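Local structure of putative secreted cellulose-binding protein (Streptomyces coelicolor, 4OY6) at residues R74-S77 with G78-S82; G2-V5 with D6-S9; N54-A57 with G58-A62. The protein is a copper-dependent lytic polysaccharide monooxygenase of family AA10 that probably cleaves cellulose chains oxidatively. One frame throughout, in Å; residues are numbered along the deposited sequence.

Contact 1 (R74-S77 with G78-S82)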
loop_
_atom_site.group_PDB
_atom_site.type_symbol
_atom_site.label_atom_id
_atom_site.label_comp_id
_atom_site.label_asym_id
_atom_site.label_seq_id
_atom_site.Cartn_x
_atom_site.Cartn_y
_atom_site.Cartn_z
ATOM N N ARG A 74 -3.253 12.071 -1.732
ATOM C CA ARG A 74 -3.693 12.843 -0.577
ATOM C C ARG A 74 -5.202 12.693 -0.399
ATOM O O ARG A 74 -5.951 13.635 -0.145
ATOM C CB ARG A 74 -3.229 14.290 -0.626
ATOM C CG ARG A 74 -1.725 14.422 -0.599
ATOM C CD ARG A 74 -1.289 15.864 -0.710
ATOM N NE ARG A 74 0.162 15.974 -0.727
ATOM C CZ ARG A 74 0.841 17.022 -1.165
ATOM N NH1 ARG A 74 0.203 18.094 -1.610
ATOM N NH2 ARG A 74 2.166 16.993 -1.149
ATOM N N THR A 75 -5.644 11.447 -0.500
ATOM C CA THR A 75 -7.071 11.160 -0.503
ATOM C C THR A 75 -7.666 11.295 0.907
ATOM O O THR A 75 -6.950 11.498 1.899
ATOM C CB THR A 75 -7.378 9.756 -1.070
ATOM O OG1 THR A 75 -8.740 9.722 -1.441
ATOM C CG2 THR A 75 -7.068 8.607 -0.108
ATOM N N GLU A 76 -8.992 11.232 0.991
ATOM C CA GLU A 76 -9.682 11.192 2.284
ATOM C C GLU A 76 -9.253 12.352 3.172
ATOM O O GLU A 76 -8.911 12.196 4.349
ATOM C CB GLU A 76 -9.516 9.833 2.957
ATOM C CG GLU A 76 -10.323 8.735 2.275
ATOM C CD GLU A 76 -11.795 8.891 2.525
ATOM O OE1 GLU A 76 -12.224 8.579 3.658
ATOM O OE2 GLU A 76 -12.527 9.349 1.614
ATOM N N SER A 77 -9.314 13.548 2.597
ATOM C CA SER A 77 -9.086 14.782 3.333
ATOM C C SER A 77 -7.717 14.803 4.016
ATOM O O SER A 77 -7.552 15.407 5.075
ATOM C CB SER A 77 -10.227 14.983 4.351
ATOM O OG SER A 77 -11.502 15.010 3.703
ATOM N N GLY A 78 -6.739 14.156 3.393
ATOM C CA GLY A 78 -5.381 14.172 3.884
ATOM C C GLY A 78 -5.053 13.204 5.009
ATOM O O GLY A 78 -3.941 13.226 5.527
ATOM N N ARG A 79 -5.968 12.306 5.362
ATOM C CA ARG A 79 -5.759 11.418 6.502
ATOM C C ARG A 79 -4.502 10.575 6.392
ATOM O O ARG A 79 -3.893 10.254 7.404
ATOM C CB ARG A 79 -7.003 10.530 6.717
ATOM C CG ARG A 79 -6.886 9.561 7.867
ATOM C CD ARG A 79 -8.215 8.929 8.252
ATOM N NE ARG A 79 -8.834 8.130 7.180
ATOM C CZ ARG A 79 -9.862 8.505 6.423
ATOM N NH1 ARG A 79 -10.428 9.690 6.551
ATOM N NH2 ARG A 79 -10.333 7.649 5.532
ATOM N N TYR A 80 -4.138 10.191 5.176
ATOM C CA TYR A 80 -3.025 9.285 4.918
ATOM C C TYR A 80 -1.789 9.987 4.366
ATOM O O TYR A 80 -0.883 9.321 3.855
ATOM C CB TYR A 80 -3.472 8.181 3.947
ATOM C CG TYR A 80 -4.692 7.450 4.444
ATOM C CD1 TYR A 80 -4.588 6.499 5.449
ATOM C CD2 TYR A 80 -5.962 7.707 3.932
ATOM C CE1 TYR A 80 -5.707 5.855 5.968
ATOM C CE2 TYR A 80 -7.069 7.066 4.444
ATOM C CZ TYR A 80 -6.949 6.129 5.441
ATOM O OH TYR A 80 -8.097 5.541 5.949
ATOM N N ASN A 81 -1.720 11.313 4.497
ATOM C CA ASN A 81 -0.611 12.035 3.890
ATOM C C ASN A 81 0.750 11.592 4.439
ATOM O O ASN A 81 1.768 11.679 3.742
ATOM C CB ASN A 81 -0.767 13.557 4.033
ATOM C CG ASN A 81 -1.871 14.110 3.172
ATOM O OD1 ASN A 81 -2.564 13.380 2.482
ATOM N ND2 ASN A 81 -2.035 15.419 3.217
ATOM N N SER A 82 0.799 11.179 5.698
ATOM C CA SER A 82 2.055 10.748 6.310
ATOM C C SER A 82 2.612 9.488 5.659
ATOM O O SER A 82 3.794 9.193 5.815
ATOM C CB SER A 82 1.864 10.493 7.805
ATOM O OG SER A 82 1.020 9.392 8.075
HETATM O O HOH W 1 -4.288 11.139 2.539
#
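Glu76 and Arg79 meet where residues 74-82 fold back on themselves, their side chains running alongside each other in the same direction. Arg79 NH2 donates to Glu76 OE1 at 2.8 Å along a nearly straight N-H...O line (167°). OE1 receives it on the anti lone pair, close to the guanidinium plane, although the carboxylate is turned almost perpendicular to that plane. Glu76 CB lies over one face of the guanidinium. A bend at chi3 (62°) swings the Arg79 group round, so that NE, 3.0 Å from Tyr80 OH, and NH2 both grip that oxygen side-on. Tyr80 is buried and tightly packed: the CG of Arg79 covers the centre of one ring face, Glu76 CB meets the ring edge, and the hydroxyl also bonds to Asn47 O. The backbone that carries these side chains makes a type I beta turn, Gly78 to Asn81, in the loop between helix 60-63 and strand 92-93. Gly78 N and Arg79 N reach back to Thr75 O and Glu76 O, tying the turn to the residues before it. One water donates to Thr75 O and Asn81 OD1 and accepts from Tyr80 N, each bond 2.8 Å long. The Arg74 side faces solvent: exposed and extended, Arg74 crosses Asn81 at about a right angle and touches its OD1 with CB and CG, without a hydrogen bond between the two side chains.

Contact 2 (G2-V5 with D6-S9). With ZN (zinc ion), chain G.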
loop_
_atom_site.group_PDB
_atom_site.type_symbol
_atom_site.label_atom_id
_atom_site.label_comp_id
_atom_site.label_asym_id
_atom_site.label_seq_id
_atom_site.Cartn_x
_atom_site.Cartn_y
_atom_site.Cartn_z
ATOM N N GLY A 2 -11.078 -2.290 2.604
ATOM C CA GLY A 2 -10.026 -3.179 3.081
ATOM C C GLY A 2 -8.652 -2.653 2.731
ATOM O O GLY A 2 -8.484 -1.500 2.377
ATOM N N SER A 3 -7.674 -3.551 2.798
ATOM C CA SER A 3 -6.283 -3.219 2.526
ATOM C C SER A 3 -5.514 -4.473 2.167
ATOM O O SER A 3 -6.033 -5.585 2.262
ATOM C CB SER A 3 -5.611 -2.547 3.737
ATOM O OG SER A 3 -4.396 -1.942 3.368
ATOM N N VAL A 4 -4.262 -4.285 1.762
ATOM C CA VAL A 4 -3.324 -5.381 1.619
ATOM C C VAL A 4 -2.779 -5.701 2.996
ATOM O O VAL A 4 -2.174 -4.850 3.656
ATOM C CB VAL A 4 -2.191 -5.062 0.648
ATOM C CG1 VAL A 4 -1.174 -6.188 0.673
ATOM C CG2 VAL A 4 -2.731 -4.863 -0.764
ATOM N N VAL A 5 -3.053 -6.927 3.452
ATOM C CA VAL A 5 -2.641 -7.378 4.764
ATOM C C VAL A 5 -1.364 -8.194 4.768
ATOM O O VAL A 5 -0.691 -8.284 5.785
ATOM C CB VAL A 5 -3.780 -8.126 5.498
ATOM C CG1 VAL A 5 -4.966 -7.180 5.698
ATOM C CG2 VAL A 5 -4.210 -9.380 4.759
ATOM N N ASP A 6 -1.015 -8.766 3.617
ATOM C CA ASP A 6 0.229 -9.529 3.472
ATOM C C ASP A 6 0.667 -9.414 2.028
ATOM O O ASP A 6 -0.096 -9.771 1.133
ATOM C CB ASP A 6 0.029 -11.030 3.801
ATOM C CG ASP A 6 -0.327 -11.278 5.224
ATOM O OD1 ASP A 6 0.583 -11.258 6.074
ATOM O OD2 ASP A 6 -1.527 -11.519 5.511
ATOM N N PRO A 7 1.865 -8.857 1.755
ATOM C CA PRO A 7 2.761 -8.148 2.664
ATOM C C PRO A 7 2.081 -6.857 3.115
ATOM O O PRO A 7 1.597 -6.101 2.275
ATOM C CB PRO A 7 4.003 -7.896 1.795
ATOM C CG PRO A 7 3.481 -7.800 0.407
ATOM C CD PRO A 7 2.299 -8.732 0.351
ATOM N N ALA A 8 2.039 -6.616 4.410
ATOM C CA ALA A 8 1.224 -5.545 4.959
ATOM C C ALA A 8 1.484 -4.212 4.287
ATOM O O ALA A 8 2.652 -3.819 4.086
ATOM C CB ALA A 8 1.478 -5.404 6.436
ATOM N N SER A 9 0.411 -3.485 3.996
ATOM C CA SER A 9 0.523 -2.107 3.532
ATOM C C SER A 9 1.115 -1.219 4.628
ATOM O O SER A 9 1.242 -1.615 5.781
ATOM C CB SER A 9 -0.848 -1.585 3.125
ATOM O OG SER A 9 -1.701 -1.521 4.264
HETATM ZN ZN ZN G . 0.365 -11.191 8.241
HETATM O O HOH W 2 0.344 -9.038 8.061
HETATM O O HOH W 3 -1.787 -11.510 8.189
HETATM O O HOH W 4 0.126 -10.428 9.996
HETATM O O HOH W 5 2.206 -11.319 8.618
#
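A cis peptide bond links Asp6 to Pro7 and folds the chain sharply back at the end of strand 2-6, bringing Pro7 O to 3.2 Å from Val4 CG1. That methyl stands anti to its own backbone nitrogen (chi1 174°), which directs it at the bend, where it also meets Pro7 CD at 4.3 Å. Beyond the bend, Ser9 N donates to Val4 O (2.9 Å, 160° at the hydrogen), with the donor tilted 35° from the carbonyl plane. The hydroxyls of Ser3 and Ser9 form a second tie: their OG atoms are 2.9 Å apart in a hydrogen bond that either could donate. Ser9 is the N-cap of helix 10-18, its OG accepting from Tyr12 N, and the turn therefore fastens the first strand directly to the first helix. Val5 and Asp6 both face Lys101 in a classic beta bulge against strand 97-104, within the beta-sandwich core characteristic of AA10 enzymes. Val4 is buried against Leu179 and Ser181 of strand 175-184. At the partly exposed Asp6 the contact meets a metal. Its OD1 binds a zinc ion at 2.2 Å, and four waters occupy other positions around the metal. One of these waters donates to Val5 O (2.6 Å) and another to Asp6 OD2 (2.7 Å).

Contact 3 (N54-A57 with G58-A62)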
loop_
_atom_site.group_PDB
_atom_site.type_symbol
_atom_site.label_atom_id
_atom_site.label_comp_id
_atom_site.label_asym_id
_atom_site.label_seq_id
_atom_site.Cartn_x
_atom_site.Cartn_y
_atom_site.Cartn_z
ATOM N N ASN A 54 -12.961 7.734 -4.877
ATOM C CA ASN A 54 -14.095 7.482 -5.774
ATOM C C ASN A 54 -13.936 8.219 -7.092
ATOM O O ASN A 54 -13.417 9.332 -7.110
ATOM C CB ASN A 54 -15.398 7.977 -5.131
ATOM C CG ASN A 54 -15.757 7.233 -3.876
ATOM O OD1 ASN A 54 -15.383 6.071 -3.682
ATOM N ND2 ASN A 54 -16.523 7.897 -3.021
ATOM N N GLY A 55 -14.417 7.607 -8.176
ATOM C CA GLY A 55 -14.650 8.320 -9.426
ATOM C C GLY A 55 -13.446 8.523 -10.307
ATOM O O GLY A 55 -13.472 9.378 -11.186
ATOM N N SER A 56 -12.390 7.730 -10.106
ATOM C CA SER A 56 -11.174 7.934 -10.904
ATOM C C SER A 56 -11.345 7.577 -12.383
ATOM O O SER A 56 -10.531 7.995 -13.197
ATOM C CB SER A 56 -10.005 7.124 -10.354
ATOM O OG SER A 56 -9.712 7.404 -8.991
ATOM N N ALA A 57 -12.351 6.770 -12.709
ATOM C CA ALA A 57 -12.617 6.359 -14.092
ATOM C C ALA A 57 -11.369 5.780 -14.765
ATOM O O ALA A 57 -11.133 5.953 -15.963
ATOM C CB ALA A 57 -13.221 7.497 -14.912
ATOM N N GLY A 58 -10.588 5.053 -13.977
ATOM C CA GLY A 58 -9.431 4.333 -14.485
ATOM C C GLY A 58 -8.207 5.181 -14.783
ATOM O O GLY A 58 -7.182 4.657 -15.239
ATOM N N ASP A 59 -8.289 6.482 -14.545
ATOM C CA ASP A 59 -7.205 7.381 -14.932
ATOM C C ASP A 59 -6.390 7.755 -13.703
ATOM O O ASP A 59 -6.475 8.867 -13.186
ATOM C CB ASP A 59 -7.725 8.625 -15.657
ATOM C CG ASP A 59 -6.603 9.414 -16.318
ATOM O OD1 ASP A 59 -5.404 9.046 -16.175
ATOM O OD2 ASP A 59 -6.917 10.407 -16.983
ATOM N N PHE A 60 -5.591 6.808 -13.233
ATOM C CA PHE A 60 -4.975 6.961 -11.933
ATOM C C PHE A 60 -3.871 8.007 -11.896
ATOM O O PHE A 60 -3.741 8.729 -10.913
ATOM C CB PHE A 60 -4.524 5.609 -11.378
ATOM C CG PHE A 60 -5.618 4.580 -11.362
ATOM C CD1 PHE A 60 -6.841 4.865 -10.771
ATOM C CD2 PHE A 60 -5.464 3.353 -11.984
ATOM C CE1 PHE A 60 -7.868 3.937 -10.795
ATOM C CE2 PHE A 60 -6.495 2.423 -12.005
ATOM C CZ PHE A 60 -7.698 2.716 -11.419
ATOM N N GLU A 61 -3.102 8.134 -12.968
ATOM C CA GLU A 61 -2.080 9.174 -13.017
ATOM C C GLU A 61 -2.666 10.584 -12.971
ATOM O O GLU A 61 -2.006 11.519 -12.509
ATOM C CB GLU A 61 -1.177 9.001 -14.240
ATOM C CG GLU A 61 -0.356 7.727 -14.149
ATOM C CD GLU A 61 0.704 7.598 -15.212
ATOM O OE1 GLU A 61 1.327 6.519 -15.273
ATOM O OE2 GLU A 61 0.912 8.565 -15.970
ATOM N N ALA A 62 -3.897 10.746 -13.440
ATOM C CA ALA A 62 -4.531 12.061 -13.406
ATOM C C ALA A 62 -4.944 12.504 -11.999
ATOM O O ALA A 62 -5.079 13.705 -11.740
ATOM C CB ALA A 62 -5.754 12.068 -14.302
#
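Phe60 CG lies anti to its carbonyl carbon (chi1 -53°), which carries the ring back toward Ser56 and brings CD1 and CE1 against Ser56 CB. Ser56 opens a type I' beta turn that ends at Asp59, and Phe60 follows directly; the turn joins strand 52-54 to the short helix 60-63. Both central residues, Ala57 and Gly58, have positive phi, as this turn type requires; Ala57 adopts the left-handed conformation despite its side chain, and its methyl points away from the following segment. One backbone bond closes the turn: Asp59 N donates to Ser56 O at 3.0 Å, almost straight at the hydrogen (167°), approaching from above the carbonyl plane. Ala57 N bonds to Asp174 OD2, anchoring the tip of the turn to the chain just before strand 175-184. The turn's outer side, with Ala57, Gly58 and Asp59, is exposed, and Asp59 directs its carboxylate away from residues 54-57. Ser56 and Phe60, by contrast, are buried. The phenyl ring packs on the mixed sheet, touching Tyr112 and Leu114 of strand 110-118, Ile167 and Gln169 of the adjacent strand 161-170, and Trp131 of a loop. Gly58 O lies above one face of the Phe60 ring, offset toward the rim, and Ser56 CB approaches the ring obliquely, 3.9 Å from CE1.

How the contacts relate
Contact 2 is the buried member of the three, its centre about 7 Å from that of the chain, whereas contacts 1 and 3 are partly buried, their centres about 13 and 17 Å from the same point. None touches another. All three reverse the chain, by different means: a type I turn within a long loop in 74-82, a cis-proline bend between strand and helix in 2-9, and a type I' turn between strand and helix in 54-62. Charge pairing marks contact 1, serine hydroxyls and a hydrated zinc ion contact 2, and an aromatic ring packed on the sheet contact 3. Strand 52-54 connects the outer two, leading into contact 3 and packing against Thr75 and Glu76.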